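Local coordinates for protein similar to hydroxylamine oxidoreductase (Kuenenia stuttgartiensis, PDB 6H5L) that probably serves as an oxidoreductase subunit, carrying electrons along closely spaced c-type hemes within a large anammox reductase complex, at residues S110-T113 / A114-E117; D125-H128 / C129-H133; F218-V221 / E222-P226; M285-K288 / H289-I293. All blocks are in the same frame, centred on the assembly; numbering follows the deposited sequence.

Contact 1: residues S110-T113 / A114-E117. With HEC (heme c), chain E.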
# COMPACT_ATOMS: atom_id res chain seq x y z
N SER A 110 21.50 19.71 -0.31
CA SER A 110 21.55 20.84 0.61
C SER A 110 22.95 21.01 1.19
O SER A 110 23.40 22.14 1.42
CB SER A 110 20.52 20.66 1.73
OG SER A 110 19.24 20.37 1.21
N SER A 111 23.64 19.90 1.45
CA SER A 111 24.97 19.98 2.04
C SER A 111 25.98 20.57 1.06
O SER A 111 26.72 21.51 1.41
CB SER A 111 25.42 18.59 2.50
OG SER A 111 26.67 18.65 3.17
N LYS A 112 26.03 20.04 -0.16
CA LYS A 112 26.97 20.57 -1.15
C LYS A 112 26.64 22.02 -1.51
O LYS A 112 27.54 22.81 -1.78
CB LYS A 112 26.97 19.69 -2.40
CG LYS A 112 27.31 18.23 -2.14
CD LYS A 112 28.71 18.06 -1.58
CE LYS A 112 29.77 18.13 -2.66
NZ LYS A 112 29.75 16.90 -3.51
N THR A 113 25.35 22.37 -1.53
CA THR A 113 24.96 23.74 -1.83
C THR A 113 25.45 24.71 -0.76
O THR A 113 25.84 25.84 -1.06
CB THR A 113 23.44 23.84 -1.99
OG1 THR A 113 23.01 22.93 -3.00
CG2 THR A 113 23.02 25.25 -2.38
N ALA A 114 25.42 24.28 0.51
CA ALA A 114 25.82 25.16 1.60
C ALA A 114 27.29 25.55 1.49
O ALA A 114 27.66 26.71 1.69
CB ALA A 114 25.54 24.50 2.95
N GLN A 115 28.16 24.58 1.16
CA GLN A 115 29.58 24.88 0.99
C GLN A 115 29.81 25.80 -0.20
O GLN A 115 30.68 26.68 -0.16
CB GLN A 115 30.37 23.58 0.83
CG GLN A 115 30.36 22.69 2.06
CD GLN A 115 30.72 21.26 1.73
OE1 GLN A 115 31.33 20.56 2.54
NE2 GLN A 115 30.33 20.80 0.55
N ILE A 116 29.03 25.62 -1.27
CA ILE A 116 29.16 26.49 -2.44
C ILE A 116 28.73 27.91 -2.10
O ILE A 116 29.35 28.88 -2.55
CB ILE A 116 28.35 25.92 -3.62
CG1 ILE A 116 28.91 24.55 -4.03
CG2 ILE A 116 28.37 26.87 -4.80
CD1 ILE A 116 28.06 23.83 -5.06
N GLU A 117 27.67 28.05 -1.30
CA GLU A 117 27.22 29.38 -0.88
C GLU A 117 28.31 30.12 -0.13
O GLU A 117 28.49 31.33 -0.31
CB GLU A 117 25.96 29.27 -0.02
CG GLU A 117 24.70 28.95 -0.80
CD GLU A 117 23.49 28.79 0.10
OE1 GLU A 117 23.66 28.34 1.25
OE2 GLU A 117 22.37 29.12 -0.35
FE HEC E . 26.32 23.11 -10.90
CHA HEC E . 24.55 20.86 -9.04
CHB HEC E . 27.40 20.58 -12.95
CHC HEC E . 27.78 25.41 -12.99
CHD HEC E . 25.95 25.53 -8.51
NA HEC E . 26.01 21.09 -10.99
C1A HEC E . 25.27 20.34 -10.09
C2A HEC E . 25.41 18.94 -10.46
C3A HEC E . 26.20 18.87 -11.54
C4A HEC E . 26.59 20.22 -11.89
CMA HEC E . 26.62 17.59 -12.28
CAA HEC E . 24.77 17.73 -9.75
CBA HEC E . 23.25 17.84 -9.82
CGA HEC E . 22.62 16.48 -9.67
O1A HEC E . 23.36 15.47 -9.67
O2A HEC E . 21.37 16.41 -9.55
NB HEC E . 27.47 23.01 -12.61
C1B HEC E . 27.63 21.87 -13.37
C2B HEC E . 28.07 22.27 -14.69
C3B HEC E . 28.19 23.60 -14.70
C4B HEC E . 27.80 24.09 -13.39
CMB HEC E . 28.38 21.29 -15.85
CAB HEC E . 28.63 24.49 -15.88
CBB HEC E . 27.55 24.50 -16.99
NC HEC E . 26.82 25.09 -10.76
C1C HEC E . 27.34 25.88 -11.77
C2C HEC E . 27.16 27.27 -11.40
C3C HEC E . 26.85 27.28 -10.09
C4C HEC E . 26.50 25.92 -9.71
CMC HEC E . 27.85 28.44 -12.15
CAC HEC E . 26.65 28.52 -9.19
CBC HEC E . 25.31 29.22 -9.51
ND HEC E . 25.37 23.19 -9.06
C1D HEC E . 25.39 24.30 -8.22
C2D HEC E . 24.74 23.95 -6.98
C3D HEC E . 24.30 22.49 -7.15
C4D HEC E . 24.74 22.11 -8.47
CMD HEC E . 24.52 24.86 -5.75
CAD HEC E . 23.55 21.62 -6.11
CBD HEC E . 24.54 21.05 -5.10
CGD HEC E . 25.54 20.16 -5.79
O1D HEC E . 26.69 20.61 -6.02
O2D HEC E . 25.18 18.99 -6.11
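Glu117 N meets Thr113 O at 2.9 Å with an N-H...O angle of 156°, the shortest sound polar bond of this helical turn. The same i to i+4 pattern joins Ile116 N to Lys112 O at 3.2 Å and Ala114 N to Ser110 O at 3.1 Å, whereas the bond from Gln115 N to Ser111 O is weak. Three side chains on one flank face the heme c. CG2 of Thr113, anti to the backbone N (chi1 -57° for OG1), lies 3.7 Å from heme methyl CMD. The same torsion sets OG1 beside the backbone N, within hydrogen-bonding geometry of the Leu109 and Pro103 carbonyls, which must share its single proton; Glu117 OE2 has a salt bridge to Lys104 and a hydrogen bond from Leu124 N. CB of Lys112 packs 3.7 Å from propionate carbon CGD, and the tip of Ile116, CD1, comes within 3.6 Å of propionate oxygen O1D. Beyond CB the lysine chain bends repeatedly and runs slantwise past Gln115, Lys112 CD lying 3.8 Å from Gln115 NE2. Its NZ then makes weak hydrogen bonds to Tyr108 OH and to a propionate of a second heme. Helix 107-120 thus lies against the heme on its Lys112, Thr113 and Ile116 flank, with Ile116 also packing on His153 between helices 146-152 and 154-161, while Gln115 touches Pro151 of the partner cytochrome chain.

Contact 2: residues D125-H128 / C129-H133. With HEC (heme c), chain D.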
# COMPACT_ATOMS: atom_id res chain seq x y z
N ASP A 125 19.28 29.66 -3.83
CA ASP A 125 18.03 28.91 -3.79
C ASP A 125 17.74 28.21 -5.10
O ASP A 125 16.97 27.24 -5.12
CB ASP A 125 16.87 29.85 -3.43
CG ASP A 125 16.95 30.35 -2.00
OD1 ASP A 125 17.35 29.56 -1.12
OD2 ASP A 125 16.60 31.53 -1.76
N GLU A 126 18.33 28.68 -6.20
CA GLU A 126 18.27 28.00 -7.48
C GLU A 126 19.41 28.51 -8.35
O GLU A 126 19.90 29.63 -8.16
CB GLU A 126 16.92 28.21 -8.19
CG GLU A 126 16.74 29.60 -8.78
CD GLU A 126 15.50 29.70 -9.65
OE1 GLU A 126 15.37 30.70 -10.39
OE2 GLU A 126 14.66 28.78 -9.60
N VAL A 127 19.82 27.68 -9.30
CA VAL A 127 20.80 28.07 -10.31
C VAL A 127 20.04 28.29 -11.61
O VAL A 127 19.46 27.34 -12.17
CB VAL A 127 21.90 27.02 -10.47
CG1 VAL A 127 22.92 27.46 -11.51
CG2 VAL A 127 22.57 26.74 -9.14
N HIS A 128 20.04 29.52 -12.10
CA HIS A 128 19.16 29.95 -13.17
C HIS A 128 19.92 30.05 -14.49
O HIS A 128 21.16 30.06 -14.52
CB HIS A 128 18.54 31.31 -12.83
CG HIS A 128 17.35 31.66 -13.65
ND1 HIS A 128 17.44 32.29 -14.88
CD2 HIS A 128 16.02 31.47 -13.43
CE1 HIS A 128 16.23 32.47 -15.37
NE2 HIS A 128 15.35 31.98 -14.51
N CYS A 129 19.16 30.10 -15.59
CA CYS A 129 19.74 30.36 -16.90
C CYS A 129 20.58 31.63 -16.88
O CYS A 129 21.60 31.72 -17.57
CB CYS A 129 18.64 30.49 -17.95
SG CYS A 129 17.05 29.78 -17.49
N PHE A 130 20.16 32.62 -16.10
CA PHE A 130 20.93 33.85 -15.94
C PHE A 130 22.33 33.55 -15.40
O PHE A 130 23.31 34.16 -15.84
CB PHE A 130 20.19 34.80 -15.01
CG PHE A 130 20.39 36.25 -15.33
CD1 PHE A 130 21.48 36.94 -14.81
CD2 PHE A 130 19.49 36.93 -16.13
CE1 PHE A 130 21.66 38.28 -15.10
CE2 PHE A 130 19.67 38.27 -16.42
CZ PHE A 130 20.76 38.95 -15.90
N ASP A 131 22.43 32.62 -14.45
CA ASP A 131 23.70 32.35 -13.79
C ASP A 131 24.71 31.74 -14.76
O ASP A 131 25.92 32.02 -14.66
CB ASP A 131 23.48 31.43 -12.59
CG ASP A 131 22.60 32.05 -11.52
OD1 ASP A 131 22.86 33.22 -11.14
OD2 ASP A 131 21.65 31.38 -11.06
N CYS A 132 24.25 30.90 -15.69
CA CYS A 132 25.14 30.21 -16.61
C CYS A 132 25.32 30.91 -17.95
O CYS A 132 26.34 30.69 -18.61
CB CYS A 132 24.63 28.78 -16.88
SG CYS A 132 24.99 27.57 -15.58
N HIS A 133 24.37 31.75 -18.36
CA HIS A 133 24.38 32.28 -19.72
C HIS A 133 24.52 33.79 -19.82
O HIS A 133 24.95 34.28 -20.87
CB HIS A 133 23.11 31.87 -20.47
CG HIS A 133 23.05 30.41 -20.82
ND1 HIS A 133 23.86 29.85 -21.79
CD2 HIS A 133 22.29 29.40 -20.33
CE1 HIS A 133 23.59 28.56 -21.88
NE2 HIS A 133 22.64 28.26 -21.01
FE HEC D . 21.91 26.40 -21.10
CHA HEC D . 23.67 25.73 -23.95
CHB HEC D . 19.24 27.45 -23.05
CHC HEC D . 20.19 27.32 -18.29
CHD HEC D . 24.60 25.50 -19.13
NA HEC D . 21.51 26.54 -23.11
C1A HEC D . 22.41 26.25 -24.12
C2A HEC D . 21.80 26.56 -25.40
C3A HEC D . 20.57 27.05 -25.14
C4A HEC D . 20.37 27.03 -23.71
CMA HEC D . 19.50 27.54 -26.14
CAA HEC D . 22.52 26.38 -26.76
CBA HEC D . 21.72 25.60 -27.80
CGA HEC D . 21.31 24.24 -27.29
O1A HEC D . 22.19 23.48 -26.83
O2A HEC D . 20.09 23.93 -27.37
NB HEC D . 20.08 27.26 -20.75
C1B HEC D . 19.10 27.55 -21.68
C2B HEC D . 17.91 27.97 -20.97
C3B HEC D . 18.17 27.94 -19.66
C4B HEC D . 19.54 27.49 -19.50
CMB HEC D . 16.59 28.39 -21.64
CAB HEC D . 17.22 28.30 -18.50
CBB HEC D . 16.11 27.24 -18.36
NC HEC D . 22.33 26.40 -19.09
C1C HEC D . 21.47 26.84 -18.11
C2C HEC D . 22.07 26.58 -16.82
C3C HEC D . 23.34 26.20 -17.05
C4C HEC D . 23.50 26.00 -18.48
CMC HEC D . 21.50 27.09 -15.48
CAC HEC D . 24.42 25.90 -15.97
CBC HEC D . 24.02 24.72 -15.07
ND HEC D . 23.85 25.77 -21.47
C1D HEC D . 24.74 25.33 -20.49
C2D HEC D . 25.85 24.66 -21.14
C3D HEC D . 25.54 24.73 -22.64
C4D HEC D . 24.30 25.44 -22.75
CMD HEC D . 27.08 24.00 -20.49
CAD HEC D . 26.41 24.18 -23.79
CBD HEC D . 27.58 25.12 -23.99
CGD HEC D . 28.31 24.77 -25.25
O1D HEC D . 28.00 23.70 -25.85
O2D HEC D . 29.19 25.57 -25.67
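At His128 and Cys129 an extended backbone turns into the short helix 129-133, and side chains from both sides of the junction close its first turn. His128 N donates to Asp131 OD2 at 2.7 Å, almost straight at 176°, meeting the oxygen on its anti side. CG of His128 stands opposite the backbone N (chi1 -163°), which lays ND1 beside the next turn's amide: His128 ND1 accepts from Phe130 N at 3.0 Å and 172°, the donor lying close to the imidazole plane. Together the two bonds form a capping box with histidine at the N-cap. Over one face of the same ring sits Cys129 SG, 3.9 Å from the centroid. Asp131 OD1 has a salt bridge to Arg122, which fixes the carboxylate from its other oxygen. The helix carries the CxxCH motif of c-type cytochromes: Cys129 SG is joined to heme carbon CAB at 1.8 Å, Cys132 SG to CAC at 1.8 Å, and His133 NE2 binds the iron at 2.0 Å. His133 ND1 is hydrogen-bonded to Arg142 O, and His216 supplies the other axial nitrogen. Two histidines fill both axial positions, so this heme probably relays electrons rather than binding a substrate at its iron.

Contact 3: residues F218-V221 / E222-P226. With HEC (heme c), chain E.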
# COMPACT_ATOMS: atom_id res chain seq x y z
N PHE A 218 22.21 17.92 -16.08
CA PHE A 218 23.44 17.91 -15.30
C PHE A 218 23.37 16.92 -14.15
O PHE A 218 23.58 17.24 -12.98
CB PHE A 218 23.77 19.32 -14.80
CG PHE A 218 24.02 20.31 -15.91
CD1 PHE A 218 25.18 20.24 -16.66
CD2 PHE A 218 23.10 21.31 -16.19
CE1 PHE A 218 25.42 21.15 -17.68
CE2 PHE A 218 23.34 22.21 -17.21
CZ PHE A 218 24.50 22.13 -17.95
N SER A 219 23.04 15.68 -14.51
CA SER A 219 22.76 14.63 -13.53
C SER A 219 24.04 13.87 -13.21
O SER A 219 24.65 13.27 -14.10
CB SER A 219 21.69 13.68 -14.07
OG SER A 219 21.61 12.51 -13.29
N ALA A 220 24.43 13.89 -11.93
CA ALA A 220 25.55 13.06 -11.50
C ALA A 220 25.24 11.58 -11.66
O ALA A 220 26.14 10.77 -11.90
CB ALA A 220 25.91 13.37 -10.04
N VAL A 221 23.96 11.20 -11.54
CA VAL A 221 23.55 9.83 -11.82
C VAL A 221 23.86 9.47 -13.27
O VAL A 221 24.37 8.39 -13.56
CB VAL A 221 22.06 9.64 -11.50
CG1 VAL A 221 21.57 8.29 -12.00
CG2 VAL A 221 21.81 9.79 -10.01
N GLU A 222 23.57 10.39 -14.20
CA GLU A 222 23.84 10.11 -15.60
C GLU A 222 25.34 10.13 -15.89
O GLU A 222 25.82 9.36 -16.73
CB GLU A 222 23.11 11.12 -16.49
CG GLU A 222 23.23 10.82 -17.97
CD GLU A 222 22.88 12.02 -18.82
OE1 GLU A 222 21.79 12.61 -18.62
OE2 GLU A 222 23.69 12.38 -19.69
N GLY A 223 26.09 11.00 -15.22
CA GLY A 223 27.53 11.04 -15.43
C GLY A 223 28.24 9.79 -14.97
O GLY A 223 29.31 9.46 -15.49
N ARG A 224 27.67 9.08 -14.00
CA ARG A 224 28.30 7.89 -13.44
C ARG A 224 27.93 6.61 -14.18
O ARG A 224 28.57 5.58 -13.95
CB ARG A 224 27.93 7.76 -11.96
CG ARG A 224 28.60 8.80 -11.07
CD ARG A 224 28.41 8.48 -9.60
NE ARG A 224 27.16 8.99 -9.06
CZ ARG A 224 27.05 10.12 -8.36
NH1 ARG A 224 28.13 10.85 -8.11
NH2 ARG A 224 25.87 10.50 -7.90
N GLN A 225 26.91 6.64 -15.05
CA GLN A 225 26.67 5.38 -15.73
C GLN A 225 27.54 5.27 -16.98
O GLN A 225 27.83 6.29 -17.62
CB GLN A 225 25.19 5.24 -16.11
CG GLN A 225 24.46 6.56 -16.29
CD GLN A 225 22.95 6.40 -16.17
OE1 GLN A 225 22.47 5.56 -15.41
NE2 GLN A 225 22.21 7.20 -16.91
N PRO A 226 27.96 4.05 -17.33
CA PRO A 226 28.92 3.89 -18.44
C PRO A 226 28.47 4.47 -19.76
O PRO A 226 29.32 4.88 -20.57
CB PRO A 226 29.08 2.36 -18.53
CG PRO A 226 28.78 1.88 -17.17
CD PRO A 226 27.71 2.79 -16.62
FE HEC E . 26.32 23.11 -10.90
CHA HEC E . 24.55 20.86 -9.04
CHB HEC E . 27.40 20.58 -12.95
CHC HEC E . 27.78 25.41 -12.99
CHD HEC E . 25.95 25.53 -8.51
NA HEC E . 26.01 21.09 -10.99
C1A HEC E . 25.27 20.34 -10.09
C2A HEC E . 25.41 18.94 -10.46
C3A HEC E . 26.20 18.87 -11.54
C4A HEC E . 26.59 20.22 -11.89
CMA HEC E . 26.62 17.59 -12.28
CAA HEC E . 24.77 17.73 -9.75
CBA HEC E . 23.25 17.84 -9.82
CGA HEC E . 22.62 16.48 -9.67
O1A HEC E . 23.36 15.47 -9.67
O2A HEC E . 21.37 16.41 -9.55
NB HEC E . 27.47 23.01 -12.61
C1B HEC E . 27.63 21.87 -13.37
C2B HEC E . 28.07 22.27 -14.69
C3B HEC E . 28.19 23.60 -14.70
C4B HEC E . 27.80 24.09 -13.39
CMB HEC E . 28.38 21.29 -15.85
CAB HEC E . 28.63 24.49 -15.88
CBB HEC E . 27.55 24.50 -16.99
NC HEC E . 26.82 25.09 -10.76
C1C HEC E . 27.34 25.88 -11.77
C2C HEC E . 27.16 27.27 -11.40
C3C HEC E . 26.85 27.28 -10.09
C4C HEC E . 26.50 25.92 -9.71
CMC HEC E . 27.85 28.44 -12.15
CAC HEC E . 26.65 28.52 -9.19
CBC HEC E . 25.31 29.22 -9.51
ND HEC E . 25.37 23.19 -9.06
C1D HEC E . 25.39 24.30 -8.22
C2D HEC E . 24.74 23.95 -6.98
C3D HEC E . 24.30 22.49 -7.15
C4D HEC E . 24.74 22.11 -8.47
CMD HEC E . 24.52 24.86 -5.75
CAD HEC E . 23.55 21.62 -6.11
CBD HEC E . 24.54 21.05 -5.10
CGD HEC E . 25.54 20.16 -5.79
O1D HEC E . 26.69 20.61 -6.02
O2D HEC E . 25.18 18.99 -6.11
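Helix 220-224 starts at a serine N-cap: Ser219 OG accepts from Glu222 N at 3.0 Å with an N-H...O angle of 154°. The hydroxyl gets there because OG is turned to the far side of CB from its own backbone N (chi1 167°), which brings it to the Glu222 amide. Ser219 O continues the helix as acceptor for Gly223 N at 2.9 Å, while the bonds at the far end, from Arg224 N and Gln225 N, are weak. The amide of Ala220, at the first helical position, points toward the heme and donates to propionate oxygen O1A at 3.0 Å and 166°. Just before the cap, the Phe218 ring touches the rim of the same heme, CD1 3.5 Å from methyl CMB. Arg224 folds back along the helix, bent at its third torsion, so that Ala220 O stands over one face of the guanidinium group, toward its rim, and NH2 lies 3.6 Å from Ala220 CB. That group is held in place by Phe262 O at NE and by a propionate of a second heme at NH1. Glu222 leaves in a different direction, bonded to Thr214 and in a salt bridge to Arg276 of the second subunit. A carboxylate met by a first-turn amide is the classic anion site of a helix N terminus, used here for a heme propionate.

Contact 4: residues M285-K288 / H289-I293. With HEC (heme c), chain G.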
# COMPACT_ATOMS: atom_id res chain seq x y z
N MET A 285 38.16 6.60 -12.73
CA MET A 285 38.21 7.77 -11.86
C MET A 285 38.78 7.46 -10.49
O MET A 285 38.99 8.38 -9.70
CB MET A 285 36.82 8.39 -11.71
CG MET A 285 36.29 8.96 -13.01
SD MET A 285 34.97 10.16 -12.77
CE MET A 285 35.13 11.13 -14.27
N TYR A 286 39.03 6.19 -10.18
CA TYR A 286 39.85 5.85 -9.03
C TYR A 286 41.26 6.39 -9.22
O TYR A 286 41.90 6.15 -10.26
CB TYR A 286 39.87 4.34 -8.83
CG TYR A 286 40.68 3.86 -7.65
CD1 TYR A 286 40.09 3.68 -6.40
CD2 TYR A 286 42.03 3.55 -7.78
CE1 TYR A 286 40.82 3.23 -5.32
CE2 TYR A 286 42.76 3.09 -6.70
CZ TYR A 286 42.15 2.94 -5.47
OH TYR A 286 42.87 2.49 -4.39
N GLU A 287 41.75 7.14 -8.23
CA GLU A 287 43.09 7.71 -8.27
C GLU A 287 44.13 6.80 -7.63
O GLU A 287 44.99 6.26 -8.33
CB GLU A 287 43.10 9.09 -7.60
CG GLU A 287 44.46 9.76 -7.60
CD GLU A 287 44.41 11.18 -7.11
OE1 GLU A 287 45.43 11.88 -7.22
OE2 GLU A 287 43.34 11.60 -6.61
N LYS A 288 44.04 6.59 -6.31
CA LYS A 288 44.92 5.67 -5.59
C LYS A 288 44.51 5.50 -4.13
O LYS A 288 44.00 6.44 -3.52
CB LYS A 288 46.38 6.15 -5.64
CG LYS A 288 46.60 7.56 -5.12
CD LYS A 288 48.07 7.94 -5.15
CE LYS A 288 48.27 9.40 -4.80
NZ LYS A 288 49.71 9.76 -4.86
N HIS A 289 44.73 4.31 -3.57
CA HIS A 289 44.62 4.09 -2.12
C HIS A 289 43.25 4.51 -1.58
O HIS A 289 43.14 5.16 -0.55
CB HIS A 289 45.75 4.81 -1.38
CG HIS A 289 47.11 4.48 -1.89
ND1 HIS A 289 47.47 3.20 -2.26
CD2 HIS A 289 48.20 5.25 -2.11
CE1 HIS A 289 48.72 3.19 -2.68
NE2 HIS A 289 49.19 4.43 -2.60
N GLY A 290 42.20 4.13 -2.31
CA GLY A 290 40.84 4.43 -1.89
C GLY A 290 40.37 5.84 -2.16
O GLY A 290 39.30 6.23 -1.69
N ARG A 291 41.15 6.63 -2.90
CA ARG A 291 40.85 8.02 -3.21
C ARG A 291 40.40 8.12 -4.65
O ARG A 291 41.05 7.59 -5.55
CB ARG A 291 42.09 8.89 -2.98
CG ARG A 291 41.84 10.33 -2.55
CD ARG A 291 43.19 11.04 -2.48
NE ARG A 291 43.24 12.12 -1.49
CZ ARG A 291 43.33 11.94 -0.18
NH1 ARG A 291 43.34 10.71 0.32
NH2 ARG A 291 43.39 12.98 0.64
N PHE A 292 39.28 8.80 -4.88
CA PHE A 292 38.77 9.03 -6.22
C PHE A 292 39.02 10.47 -6.65
O PHE A 292 39.30 11.35 -5.83
CB PHE A 292 37.28 8.70 -6.30
CG PHE A 292 36.98 7.23 -6.29
CD1 PHE A 292 36.90 6.53 -5.10
CD2 PHE A 292 36.77 6.54 -7.48
CE1 PHE A 292 36.62 5.17 -5.10
CE2 PHE A 292 36.49 5.19 -7.48
CZ PHE A 292 36.41 4.50 -6.29
N ILE A 293 38.93 10.71 -7.96
CA ILE A 293 39.20 12.02 -8.53
C ILE A 293 38.27 12.24 -9.71
O ILE A 293 37.87 11.29 -10.40
CB ILE A 293 40.69 12.15 -8.94
CG1 ILE A 293 41.03 13.59 -9.33
CG2 ILE A 293 41.03 11.17 -10.06
CD1 ILE A 293 42.52 13.82 -9.55
FE HEC G . 31.60 16.16 -13.72
CHA HEC G . 30.43 14.76 -10.81
CHB HEC G . 31.00 19.29 -12.43
CHC HEC G . 33.23 17.60 -16.41
CHD HEC G . 31.86 13.11 -15.20
NA HEC G . 30.85 16.89 -11.95
C1A HEC G . 30.44 16.13 -10.87
C2A HEC G . 30.01 17.03 -9.82
C3A HEC G . 30.16 18.28 -10.26
C4A HEC G . 30.69 18.22 -11.62
CMA HEC G . 29.83 19.55 -9.47
CAA HEC G . 29.48 16.60 -8.44
CBA HEC G . 27.95 16.58 -8.42
CGA HEC G . 27.48 16.16 -7.05
O1A HEC G . 28.29 15.58 -6.29
O2A HEC G . 26.29 16.41 -6.72
NB HEC G . 31.98 18.09 -14.35
C1B HEC G . 31.76 19.22 -13.58
C2B HEC G . 32.48 20.31 -14.20
C3B HEC G . 33.09 19.86 -15.30
C4B HEC G . 32.78 18.45 -15.41
CMB HEC G . 32.50 21.76 -13.66
CAB HEC G . 33.97 20.65 -16.29
CBB HEC G . 35.33 21.00 -15.64
NC HEC G . 32.39 15.49 -15.48
C1C HEC G . 33.04 16.24 -16.44
C2C HEC G . 33.58 15.33 -17.43
C3C HEC G . 33.09 14.11 -17.17
C4C HEC G . 32.41 14.17 -15.89
CMC HEC G . 34.22 15.79 -18.76
CAC HEC G . 33.34 12.84 -18.01
CBC HEC G . 34.83 12.45 -17.94
ND HEC G . 31.15 14.24 -13.12
C1D HEC G . 31.47 13.11 -13.87
C2D HEC G . 31.34 11.95 -13.03
C3D HEC G . 30.90 12.46 -11.66
C4D HEC G . 30.81 13.89 -11.81
CMD HEC G . 31.59 10.48 -13.42
CAD HEC G . 30.62 11.64 -10.38
CBD HEC G . 31.78 11.89 -9.42
CGD HEC G . 31.81 10.85 -8.32
O1D HEC G . 32.83 10.80 -7.58
O2D HEC G . 30.83 10.08 -8.19
O HOH W 1 41.36 13.56 -5.44
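With CG of Tyr286 opposite its own backbone N (chi1 -179°) and CG of Phe292 anti to its carbonyl carbon (chi1 -74°), the two rings meet edge to face. Tyr286 CD1 stands over the Phe292 ring toward its rim; the centroids are 5.3 Å apart and the planes are at 88°. The same tyrosine torsion carries OH across to the turn, where it accepts from Gly290 N at 2.7 Å. Glu348 OE2 is bonded both to this hydroxyl and to His289 N, which ties the turn to helix 337-350. The strands 286-288 and 291-292 form a small antiparallel hairpin, closed by a type I' turn from Lys288 to Arg291 and interrupted by a classic beta bulge. Its signature is one carbonyl with two donors: Arg291 O lies 2.8 Å from Glu287 N and 3.2 Å from Lys288 N, both in the carbonyl plane. Across the turn Arg291 N reaches Lys288 O at 2.9 Å from well above the carbonyl plane. At the open end, Ile293 N meets Met285 O at 2.9 Å. On the flank away from the aromatic pair, the extended Glu287 chain passes obliquely by Ile293, OE2 3.6 Å from CB, while OE1 forms a salt bridge with Arg162. Met285 runs out toward a heme c, its SD 3.5 Å from methyl CMD. His289 packs edge-to-face with Phe162 of the partner cytochrome chain.

In the fold
Each contact spans one continuous run of chain, so the four follow in series and none nests in or crosses another. Contact 1 belongs to helix 107-120; the connecting loop leads into contact 2, the heme-attachment helix 129-133, with centres about 15 Å apart. Contact 3, on helix 220-224, begins two residues after His216, the second iron ligand of the heme held in contact 2. It also shares a heme with contact 1: Thr113 and Ala220 approach different propionates. Contact 4, the one contact that closes a hairpin loop, lies about 6 Å from contact 3 at the nearest atoms. Arg224 and Met285 meet the same heme, which Lys112 of contact 1 also reaches through a weak bond.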